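PDB 6GNE: probable starch synthase 4, chloroplastic/amyloplastic from Arabidopsis thaliana, which belongs to the starch synthase family of plastid proteins with the two-domain GT-B glycosyltransferase fold, here holding adenosine-5'-diphosphate between its two halves. Local coordinates for residues A[102-105]-A[106-109]; A[233-236]-A[237-240]; A[377-380]-A[381-384]; A[465-468]-A[469-473]. All blocks are in the same frame, centred on the assembly; numbering follows the deposited sequence.

Contact 1: A[102-105]-A[106-109]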
loop_
_atom_site.group_PDB
_atom_site.type_symbol
_atom_site.label_atom_id
_atom_site.label_comp_id
_atom_site.label_asym_id
_atom_site.label_seq_id
_atom_site.Cartn_x
_atom_site.Cartn_y
_atom_site.Cartn_z
ATOM N N PRO A 102 -29.096 -7.389 5.375
ATOM C CA PRO A 102 -29.804 -7.273 4.067
ATOM C C PRO A 102 -29.125 -6.378 3.008
ATOM O O PRO A 102 -29.324 -6.591 1.830
ATOM C CB PRO A 102 -31.190 -6.720 4.433
ATOM C CG PRO A 102 -31.180 -6.476 5.897
ATOM C CD PRO A 102 -29.986 -7.140 6.519
ATOM N N SER A 103 -28.347 -5.387 3.439
ATOM C CA SER A 103 -27.582 -4.482 2.549
ATOM C C SER A 103 -26.386 -5.109 1.814
ATOM O O SER A 103 -25.822 -4.476 0.924
ATOM C CB SER A 103 -27.052 -3.266 3.328
ATOM O OG SER A 103 -28.081 -2.526 3.961
ATOM N N LYS A 104 -25.976 -6.315 2.205
ATOM C CA LYS A 104 -25.009 -7.114 1.440
ATOM C C LYS A 104 -23.718 -6.364 1.241
ATOM O O LYS A 104 -23.275 -6.106 0.113
ATOM C CB LYS A 104 -25.617 -7.554 0.106
ATOM C CG LYS A 104 -26.751 -8.541 0.289
ATOM C CD LYS A 104 -27.432 -8.832 -1.071
ATOM C CE LYS A 104 -27.779 -10.313 -1.321
ATOM N NZ LYS A 104 -26.926 -11.005 -2.374
ATOM N N PHE A 105 -23.112 -6.012 2.363
ATOM C CA PHE A 105 -22.024 -5.064 2.353
ATOM C C PHE A 105 -20.827 -5.526 1.545
ATOM O O PHE A 105 -20.204 -4.714 0.873
ATOM C CB PHE A 105 -21.582 -4.735 3.776
ATOM C CG PHE A 105 -22.620 -4.008 4.596
ATOM C CD1 PHE A 105 -23.201 -2.824 4.135
ATOM C CD2 PHE A 105 -22.983 -4.487 5.855
ATOM C CE1 PHE A 105 -24.154 -2.151 4.899
ATOM C CE2 PHE A 105 -23.923 -3.819 6.619
ATOM C CZ PHE A 105 -24.513 -2.644 6.137
ATOM N N PHE A 106 -20.500 -6.810 1.591
ATOM C CA PHE A 106 -19.325 -7.317 0.874
ATOM C C PHE A 106 -19.662 -8.267 -0.262
ATOM O O PHE A 106 -18.924 -9.204 -0.556
ATOM C CB PHE A 106 -18.342 -7.890 1.884
ATOM C CG PHE A 106 -17.936 -6.883 2.895
ATOM C CD1 PHE A 106 -17.169 -5.801 2.517
ATOM C CD2 PHE A 106 -18.394 -6.954 4.204
ATOM C CE1 PHE A 106 -16.833 -4.825 3.431
ATOM C CE2 PHE A 106 -18.051 -5.980 5.131
ATOM C CZ PHE A 106 -17.276 -4.911 4.740
ATOM N N TRP A 107 -20.753 -7.940 -0.947
ATOM C CA TRP A 107 -21.272 -8.707 -2.060
ATOM C C TRP A 107 -21.565 -7.758 -3.232
ATOM O O TRP A 107 -22.545 -7.930 -3.928
ATOM C CB TRP A 107 -22.551 -9.371 -1.575
ATOM C CG TRP A 107 -22.611 -10.858 -1.598
ATOM C CD1 TRP A 107 -22.212 -11.708 -2.609
ATOM C CD2 TRP A 107 -23.214 -11.681 -0.588
ATOM N NE1 TRP A 107 -22.486 -13.013 -2.261
ATOM C CE2 TRP A 107 -23.116 -13.028 -1.035
ATOM C CE3 TRP A 107 -23.842 -11.410 0.651
ATOM C CZ2 TRP A 107 -23.614 -14.116 -0.269
ATOM C CZ3 TRP A 107 -24.326 -12.486 1.412
ATOM C CH2 TRP A 107 -24.207 -13.823 0.949
ATOM N N ARG A 108 -20.687 -6.780 -3.453
ATOM C CA ARG A 108 -20.906 -5.680 -4.407
ATOM C C ARG A 108 -20.008 -5.745 -5.643
ATOM O O ARG A 108 -20.026 -4.835 -6.472
ATOM C CB ARG A 108 -20.623 -4.341 -3.715
ATOM C CG ARG A 108 -21.337 -4.116 -2.385
ATOM C CD ARG A 108 -22.842 -4.013 -2.536
ATOM N NE ARG A 108 -23.452 -3.657 -1.248
ATOM C CZ ARG A 108 -23.492 -2.429 -0.705
ATOM N NH1 ARG A 108 -22.958 -1.373 -1.319
ATOM N NH2 ARG A 108 -24.062 -2.259 0.483
ATOM N N GLY A 109 -19.180 -6.775 -5.756
ATOM C CA GLY A 109 -18.280 -6.914 -6.894
ATOM C C GLY A 109 -17.027 -6.074 -6.814
ATOM O O GLY A 109 -16.219 -6.096 -7.741
#
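The Trp107 indole has Lys104 NZ over one face, the Phe106 ring has Phe105 CB over one of its own, and the Arg108 guanidinium meets Phe105 O above its plane while Ser103 O and Lys104 O lie at its edge. The indole contact is cation-pi: Lys104 NZ stands 4.4 Å from the centroid of the Trp107 five-membered ring, 19° off the normal. Bends at chi3 (138°) and chi4 (-109°) curl the lysine chain over the ring. Between the phenylalanines the contact is CH-pi, with Phe105 CB 4.1 Å from the centroid of the Phe106 ring. Lys104 to Trp107 form a type I beta turn in the loop joining strand 92-100 to helix 117-134, in the N-terminal half of the GT-B fold; its closing bond runs from Trp107 N to Lys104 O at 3.3 Å. The same carbonyl oxygen accepts Arg108 NE at 2.8 Å, from the other face of its plane, so backbone and side chain grip it from two directions. Arg108 bends at chi2 and lies alongside Phe105, both pointing the same way, with Arg108 NH2 3.8 Å from Phe105 CD1. That nitrogen donates to Ser103 O at 2.9 Å, and Arg108 NE adds a weak bond to the same oxygen. On the remaining nitrogen, NH1, salt bridges to Glu114 and Asp116 fix the guanidinium further, while the Phe106 ring packs against Phe124 of helix 117-134.

Contact 2: A[233-236]-A[237-240]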
loop_
_atom_site.group_PDB
_atom_site.type_symbol
_atom_site.label_atom_id
_atom_site.label_comp_id
_atom_site.label_asym_id
_atom_site.label_seq_id
_atom_site.Cartn_x
_atom_site.Cartn_y
_atom_site.Cartn_z
ATOM N N TYR A 233 7.161 11.470 4.891
ATOM C CA TYR A 233 5.712 11.707 4.888
ATOM C C TYR A 233 5.191 12.151 6.272
ATOM O O TYR A 233 4.383 13.057 6.350
ATOM C CB TYR A 233 4.959 10.476 4.429
ATOM C CG TYR A 233 3.487 10.691 4.229
ATOM C CD1 TYR A 233 3.012 11.653 3.341
ATOM C CD2 TYR A 233 2.558 9.909 4.897
ATOM C CE1 TYR A 233 1.649 11.824 3.123
ATOM C CE2 TYR A 233 1.192 10.053 4.679
ATOM C CZ TYR A 233 0.742 11.014 3.802
ATOM O OH TYR A 233 -0.608 11.165 3.616
ATOM N N ALA A 234 5.691 11.533 7.341
ATOM C CA ALA A 234 5.346 11.949 8.711
ATOM C C ALA A 234 5.658 13.411 8.952
ATOM O O ALA A 234 4.858 14.117 9.615
ATOM C CB ALA A 234 6.027 11.083 9.758
ATOM N N GLN A 235 6.778 13.893 8.413
ATOM C CA GLN A 235 7.096 15.323 8.538
ATOM C C GLN A 235 6.139 16.182 7.708
ATOM O O GLN A 235 5.679 17.207 8.169
ATOM C CB GLN A 235 8.550 15.610 8.176
ATOM C CG GLN A 235 9.543 14.988 9.165
ATOM C CD GLN A 235 9.496 15.635 10.571
ATOM O OE1 GLN A 235 9.156 14.981 11.578
ATOM N NE2 GLN A 235 9.806 16.927 10.639
ATOM N N GLU A 236 5.839 15.740 6.489
ATOM C CA GLU A 236 4.947 16.488 5.580
ATOM C C GLU A 236 3.560 16.695 6.165
ATOM O O GLU A 236 3.028 17.788 6.075
ATOM C CB GLU A 236 4.830 15.791 4.228
ATOM C CG GLU A 236 6.096 15.868 3.376
ATOM C CD GLU A 236 6.087 14.920 2.187
ATOM O OE1 GLU A 236 5.225 14.006 2.077
ATOM O OE2 GLU A 236 6.987 15.089 1.341
ATOM N N VAL A 237 3.009 15.660 6.797
ATOM C CA VAL A 237 1.682 15.743 7.382
ATOM C C VAL A 237 1.623 16.500 8.707
ATOM O O VAL A 237 0.534 16.814 9.169
ATOM C CB VAL A 237 0.987 14.369 7.513
ATOM C CG1 VAL A 237 0.715 13.794 6.137
ATOM C CG2 VAL A 237 1.779 13.399 8.381
ATOM N N ARG A 238 2.776 16.800 9.308
ATOM C CA ARG A 238 2.840 17.739 10.430
ATOM C C ARG A 238 2.776 19.201 10.005
ATOM O O ARG A 238 2.551 20.057 10.834
ATOM C CB ARG A 238 4.103 17.489 11.258
ATOM C CG ARG A 238 4.035 16.273 12.178
ATOM C CD ARG A 238 5.363 16.103 12.898
ATOM N NE ARG A 238 5.352 15.139 14.002
ATOM C CZ ARG A 238 5.940 13.925 13.997
ATOM N NH1 ARG A 238 5.873 13.159 15.101
ATOM N NH2 ARG A 238 6.560 13.423 12.907
ATOM N N THR A 239 3.005 19.517 8.738
ATOM C CA THR A 239 2.863 20.903 8.231
ATOM C C THR A 239 1.434 21.127 7.751
ATOM O O THR A 239 0.732 20.176 7.351
ATOM C CB THR A 239 3.816 21.238 7.059
ATOM O OG1 THR A 239 3.331 20.635 5.853
ATOM C CG2 THR A 239 5.255 20.777 7.340
ATOM N N ALA A 240 1.018 22.393 7.784
ATOM C CA ALA A 240 -0.328 22.818 7.338
ATOM C C ALA A 240 -0.638 22.314 5.912
ATOM O O ALA A 240 -1.710 21.758 5.661
ATOM C CB ALA A 240 -0.444 24.341 7.410
#
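With CG of Tyr233 trans to its own backbone nitrogen (chi1 -173°) and CG1 of Val237 trans to its carbonyl carbon (chi1 -66°), the phenol and the methyl branch meet one turn apart on helix 231-238, in the N-terminal half of the GT-B fold. Val237 CG1 lies over one face of the Tyr233 ring, 3.9 Å from its centroid and 22° off the normal, a CH-pi contact offset toward CZ. The backbone between them is tied by Val237 N to Tyr233 O at 3.0 Å. Beyond this turn the bonding weakens: Arg238 N makes weak bonds to both Ala234 O, at 3.4 Å, and Gln235 O, at 3.1 Å. On the outer side the extended Arg238 chain crosses the bent Gln235, leaving Arg238 NH2 3.3 Å from Gln235 OE1 with amide and guanidinium turned well out of a common plane. The phenol oxygen, Tyr233 OH, is hydrogen-bonded to the backbone N of Phe177. Glu236 OE2 bonds Gly419 N, so this turn reaches the C-terminal half, and Glu236 OE1 lies at the edge of the Tyr233 ring. Thr239 then opens the next helix as its N-cap, OG1 holding Gly242 N weakly. Glu236 O takes two bonds from Thr239: OG1 comes in the carbonyl plane at 2.9 Å, whereas Thr239 N approaches from above that plane at 3.2 Å.

Contact 3: A[377-380]-A[381-384]. With ADP (adenosine-5'-diphosphate), chain F.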
loop_
_atom_site.group_PDB
_atom_site.type_symbol
_atom_site.label_atom_id
_atom_site.label_comp_id
_atom_site.label_asym_id
_atom_site.label_seq_id
_atom_site.Cartn_x
_atom_site.Cartn_y
_atom_site.Cartn_z
ATOM N N GLU A 377 -1.739 -8.837 -12.101
ATOM C CA GLU A 377 -0.678 -9.261 -11.200
ATOM C C GLU A 377 0.450 -9.956 -11.932
ATOM O O GLU A 377 1.603 -9.567 -11.847
ATOM C CB GLU A 377 -1.220 -10.194 -10.099
ATOM C CG GLU A 377 -0.317 -10.198 -8.871
ATOM C CD GLU A 377 -0.499 -11.376 -7.915
ATOM O OE1 GLU A 377 0.330 -11.431 -6.983
ATOM O OE2 GLU A 377 -1.436 -12.209 -8.059
ATOM N N ALA A 378 0.110 -10.997 -12.661
ATOM C CA ALA A 378 1.112 -11.747 -13.411
ATOM C C ALA A 378 1.997 -10.778 -14.222
ATOM O O ALA A 378 3.223 -10.794 -14.121
ATOM C CB ALA A 378 0.430 -12.785 -14.308
ATOM N N LEU A 379 1.359 -9.908 -14.993
ATOM C CA LEU A 379 2.073 -8.985 -15.883
ATOM C C LEU A 379 3.017 -8.018 -15.172
ATOM O O LEU A 379 4.128 -7.760 -15.678
ATOM C CB LEU A 379 1.097 -8.174 -16.758
ATOM C CG LEU A 379 1.157 -8.556 -18.230
ATOM C CD1 LEU A 379 0.066 -7.791 -18.973
ATOM C CD2 LEU A 379 2.544 -8.260 -18.833
ATOM N N SER A 380 2.588 -7.493 -14.021
ATOM C CA SER A 380 3.454 -6.630 -13.219
ATOM C C SER A 380 4.783 -7.282 -12.893
ATOM O O SER A 380 5.831 -6.667 -13.060
ATOM C CB SER A 380 2.766 -6.118 -11.949
ATOM O OG SER A 380 2.610 -7.109 -10.988
ATOM N N HIS A 381 4.756 -8.541 -12.468
ATOM C CA HIS A 381 6.003 -9.277 -12.262
ATOM C C HIS A 381 6.934 -9.197 -13.467
ATOM O O HIS A 381 8.075 -8.797 -13.312
ATOM C CB HIS A 381 5.749 -10.721 -11.851
ATOM C CG HIS A 381 5.289 -10.879 -10.432
ATOM N ND1 HIS A 381 6.146 -11.191 -9.406
ATOM C CD2 HIS A 381 4.061 -10.755 -9.871
ATOM C CE1 HIS A 381 5.467 -11.262 -8.278
ATOM N NE2 HIS A 381 4.202 -10.996 -8.530
ATOM N N THR A 382 6.452 -9.550 -14.655
ATOM C CA THR A 382 7.311 -9.576 -15.857
ATOM C C THR A 382 7.760 -8.169 -16.257
ATOM O O THR A 382 8.846 -8.005 -16.812
ATOM C CB THR A 382 6.645 -10.295 -17.064
ATOM O OG1 THR A 382 5.348 -9.738 -17.322
ATOM C CG2 THR A 382 6.445 -11.789 -16.797
ATOM N N ILE A 383 6.955 -7.141 -15.954
ATOM C CA ILE A 383 7.337 -5.749 -16.257
ATOM C C ILE A 383 8.450 -5.253 -15.375
ATOM O O ILE A 383 9.386 -4.625 -15.879
ATOM C CB ILE A 383 6.135 -4.780 -16.268
ATOM C CG1 ILE A 383 5.285 -5.037 -17.512
ATOM C CG2 ILE A 383 6.601 -3.333 -16.270
ATOM C CD1 ILE A 383 3.931 -4.362 -17.483
ATOM N N TYR A 384 8.366 -5.512 -14.077
ATOM C CA TYR A 384 9.479 -5.182 -13.161
ATOM C C TYR A 384 10.755 -5.898 -13.654
ATOM O O TYR A 384 11.811 -5.279 -13.779
ATOM C CB TYR A 384 9.190 -5.604 -11.719
ATOM C CG TYR A 384 8.140 -4.795 -10.969
ATOM C CD1 TYR A 384 8.320 -3.425 -10.712
ATOM C CD2 TYR A 384 6.988 -5.405 -10.461
ATOM C CE1 TYR A 384 7.375 -2.682 -10.006
ATOM C CE2 TYR A 384 6.021 -4.666 -9.750
ATOM C CZ TYR A 384 6.214 -3.304 -9.515
ATOM O OH TYR A 384 5.265 -2.603 -8.805
HETATM P PB ADP F . -0.549 2.696 -3.934
HETATM O O1B ADP F . -0.748 2.096 -2.574
HETATM O O2B ADP F . -1.235 2.008 -5.078
HETATM O O3B ADP F . -0.852 4.177 -3.921
HETATM P PA ADP F . 2.065 1.512 -3.643
HETATM O O1A ADP F . 3.342 1.705 -4.409
HETATM O O2A ADP F . 2.191 1.660 -2.148
HETATM O O3A ADP F . 1.017 2.557 -4.275
HETATM O "O5'" ADP F . 1.426 0.066 -3.926
HETATM C "C5'" ADP F . 1.100 -0.378 -5.244
HETATM C "C4'" ADP F . 1.006 -1.908 -5.389
HETATM O "O4'" ADP F . -0.021 -2.244 -6.335
HETATM C "C3'" ADP F . 2.258 -2.536 -5.965
HETATM O "O3'" ADP F . 2.328 -3.884 -5.533
HETATM C "C2'" ADP F . 2.014 -2.517 -7.452
HETATM O "O2'" ADP F . 2.769 -3.493 -8.148
HETATM C "C1'" ADP F . 0.549 -2.835 -7.502
HETATM N N9 ADP F . -0.145 -2.282 -8.685
HETATM C C8 ADP F . -0.539 -1.017 -8.876
HETATM N N7 ADP F . -1.189 -0.896 -10.056
HETATM C C5 ADP F . -1.219 -2.104 -10.639
HETATM C C6 ADP F . -1.746 -2.689 -11.912
HETATM N N6 ADP F . -2.380 -1.901 -12.815
HETATM N N1 ADP F . -1.553 -4.024 -12.116
HETATM C C2 ADP F . -0.894 -4.787 -11.205
HETATM N N3 ADP F . -0.396 -4.311 -10.053
HETATM C C4 ADP F . -0.524 -3.010 -9.726
#
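Thr382 turns its hydroxyl back on Leu379: with OG1 set between the backbone nitrogen and the carbonyl carbon (chi1 53°), Thr382 OG1 donates to Leu379 O at 2.8 Å. The same oxygen accepts Ile383 N at 2.9 Å, so it is gripped twice. Ser380 takes a comparable rotamer (chi1 72°), and its OG gives a hydrogen bond to Glu377 O at 2.8 Å, on a lone pair in the carbonyl plane. Both hydroxyls are thereby folded onto the helix that carries them. The Glu377 carbonyl also meets the rim of the His381 imidazole, Glu377 O lying 3.4 Å from His381 CD2 and close to the ring plane. Glu377, nearly fully extended, runs beside His381, their flat ends turned 58° apart and Glu377 OE1 4.2 Å from His381 NE2. The imidazole is fixed elsewhere, by Asp274 at ND1 and by a stack with Trp269. Tyr384 N bonds Ser380 O at 3.0 Å, and from this point the Tyr384 ring extends past Ser380 to the nucleotide. Tyr384 OH and O2' of ADP share a hydrogen bond of 2.7 Å that either may donate, with O2' in the plane of the ring. Ser380 CB touches the adenine, 4.0 Å from C2 of ADP. Helix 377-386 lies in the connection from edge strand 369-372 across two strands of the parallel sheet to strand 389-392; Ser380 and Tyr384 line the ADP pocket on the side of the C-terminal GT-B domain.

Contact 4: A[465-468]-A[469-473]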
loop_
_atom_site.group_PDB
_atom_site.type_symbol
_atom_site.label_atom_id
_atom_site.label_comp_id
_atom_site.label_asym_id
_atom_site.label_seq_id
_atom_site.Cartn_x
_atom_site.Cartn_y
_atom_site.Cartn_z
ATOM N N ASP A 465 27.891 3.800 -20.957
ATOM C CA ASP A 465 28.790 2.866 -20.302
ATOM C C ASP A 465 28.033 1.645 -19.734
ATOM O O ASP A 465 27.552 1.634 -18.599
ATOM C CB ASP A 465 29.594 3.614 -19.234
ATOM C CG ASP A 465 30.823 2.815 -18.719
ATOM O OD1 ASP A 465 31.125 1.711 -19.237
ATOM O OD2 ASP A 465 31.496 3.324 -17.779
ATOM N N GLU A 466 27.947 0.608 -20.554
ATOM C CA GLU A 466 27.163 -0.567 -20.224
ATOM C C GLU A 466 27.595 -1.292 -18.946
ATOM O O GLU A 466 26.738 -1.778 -18.207
ATOM C CB GLU A 466 27.192 -1.529 -21.398
ATOM C CG GLU A 466 26.455 -2.845 -21.156
ATOM C CD GLU A 466 26.155 -3.632 -22.402
ATOM O OE1 GLU A 466 26.496 -3.175 -23.521
ATOM O OE2 GLU A 466 25.534 -4.705 -22.221
ATOM N N GLU A 467 28.893 -1.377 -18.696
ATOM C CA GLU A 467 29.414 -2.070 -17.515
ATOM C C GLU A 467 29.272 -1.244 -16.226
ATOM O O GLU A 467 29.081 -1.807 -15.163
ATOM C CB GLU A 467 30.879 -2.571 -17.754
ATOM C CG GLU A 467 31.806 -2.787 -16.540
ATOM C CD GLU A 467 31.376 -3.905 -15.588
ATOM O OE1 GLU A 467 30.867 -4.917 -16.076
ATOM O OE2 GLU A 467 31.528 -3.761 -14.359
ATOM N N LYS A 468 29.361 0.077 -16.328
ATOM C CA LYS A 468 29.103 0.968 -15.185
ATOM C C LYS A 468 27.631 0.862 -14.767
ATOM O O LYS A 468 27.286 0.843 -13.572
ATOM C CB LYS A 468 29.430 2.426 -15.544
ATOM C CG LYS A 468 30.390 3.141 -14.596
ATOM C CD LYS A 468 30.282 4.682 -14.720
ATOM C CE LYS A 468 30.804 5.451 -13.496
ATOM N NZ LYS A 468 29.847 6.528 -13.071
ATOM N N TRP A 469 26.774 0.803 -15.778
ATOM C CA TRP A 469 25.363 0.572 -15.596
ATOM C C TRP A 469 25.065 -0.761 -14.934
ATOM O O TRP A 469 24.187 -0.846 -14.064
ATOM C CB TRP A 469 24.633 0.649 -16.934
ATOM C CG TRP A 469 23.178 0.436 -16.774
ATOM C CD1 TRP A 469 22.482 -0.732 -16.947
ATOM C CD2 TRP A 469 22.240 1.418 -16.371
ATOM N NE1 TRP A 469 21.163 -0.531 -16.654
ATOM C CE2 TRP A 469 20.982 0.786 -16.302
ATOM C CE3 TRP A 469 22.338 2.779 -16.066
ATOM C CZ2 TRP A 469 19.809 1.482 -15.969
ATOM C CZ3 TRP A 469 21.185 3.464 -15.714
ATOM C CH2 TRP A 469 19.915 2.810 -15.691
ATOM N N MET A 470 25.764 -1.800 -15.371
ATOM C CA MET A 470 25.563 -3.155 -14.843
ATOM C C MET A 470 25.937 -3.234 -13.345
ATOM O O MET A 470 25.305 -3.971 -12.582
ATOM C CB MET A 470 26.380 -4.157 -15.672
ATOM C CG MET A 470 25.799 -5.546 -15.784
ATOM S SD MET A 470 26.877 -6.557 -16.808
ATOM C CE MET A 470 26.625 -8.186 -16.047
ATOM N N ARG A 471 26.931 -2.440 -12.939
ATOM C CA ARG A 471 27.281 -2.324 -11.528
ATOM C C ARG A 471 26.196 -1.666 -10.716
ATOM O O ARG A 471 25.969 -2.059 -9.581
ATOM C CB ARG A 471 28.582 -1.540 -11.341
ATOM C CG ARG A 471 29.831 -2.359 -11.470
ATOM C CD ARG A 471 31.013 -1.555 -10.980
ATOM N NE ARG A 471 32.163 -1.766 -11.845
ATOM C CZ ARG A 471 33.403 -1.360 -11.565
ATOM N NH1 ARG A 471 33.664 -0.700 -10.416
ATOM N NH2 ARG A 471 34.394 -1.647 -12.428
ATOM N N LEU A 472 25.561 -0.650 -11.296
ATOM C CA LEU A 472 24.468 0.043 -10.652
ATOM C C LEU A 472 23.289 -0.921 -10.424
ATOM O O LEU A 472 22.694 -0.913 -9.320
ATOM C CB LEU A 472 24.029 1.272 -11.476
ATOM C CG LEU A 472 22.884 2.100 -10.888
ATOM C CD1 LEU A 472 23.191 2.616 -9.476
ATOM C CD2 LEU A 472 22.600 3.276 -11.810
ATOM N N VAL A 473 22.981 -1.751 -11.439
ATOM C CA VAL A 473 21.955 -2.787 -11.331
ATOM C C VAL A 473 22.303 -3.777 -10.211
ATOM O O VAL A 473 21.470 -4.032 -9.326
ATOM C CB VAL A 473 21.755 -3.557 -12.657
ATOM C CG1 VAL A 473 20.804 -4.726 -12.474
ATOM C CG2 VAL A 473 21.200 -2.658 -13.750
#
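Glu467 and Arg471, one helical turn apart, run at a slant to each other, with carboxylate and guanidinium planes 61° apart. Despite that twist, Glu467 OE2 lies in the guanidinium plane at its NE edge, and Arg471 NE donates to it at 3.3 Å with a nearly straight N-H...O angle of 166°. The oxygen uses its anti lone pair, the one directed away from OE1, and the salt bridge is made through the single NE-OE2 pair. A bend at chi2 (65°) brings the Glu467 carboxylate toward Arg471, and Arg471 answers with a bend at chi3. The same oxygen also comes near the arginine chain, Glu467 OE2 being 3.6 Å from Arg471 CG. This is an i to i+4 pair on the exposed side of helix 466-477, an amphipathic helix near the surface; Asp465, at its N-cap position, is also the first residue to leave the helical conformation of helix 448-464, and so marks the corner between the two. Trp469 is directed quite differently: its CB sits 3.5 Å from Glu466 O, but the indole leads off into the protein, where it meets Tyr462 edge-to-face and touches Arg308. Met470 and Val473 reach Leu286, and Leu472 reaches Ile428. Backbone bonds from i+4 to i, such as Trp469 N to Asp465 O at 3.0 Å and Arg471 N to Glu467 O at 3.2 Å, form the helical frame on which the two sides diverge.

In the fold
All four contacts are local and follow one another along the chain, so none encloses or crosses another. Contact 1 closes a turn in the loop between strand 92-100 and helix 117-134, and contact 2 joins helix 231-238 to the start of helix 240-243; both belong to the N-terminal half. Contact 3 covers the first two turns of helix 377-386 in the C-terminal half, and contact 4 opens helix 466-477. Contacts 2 and 3 lie on opposite sides of the chain's centre, their nearest atoms about 19 Å apart. Contacts 3 and 4 approach to about 9 Å between nearest atoms, whereas the centres of contacts 1 and 4 are about 52 Å apart.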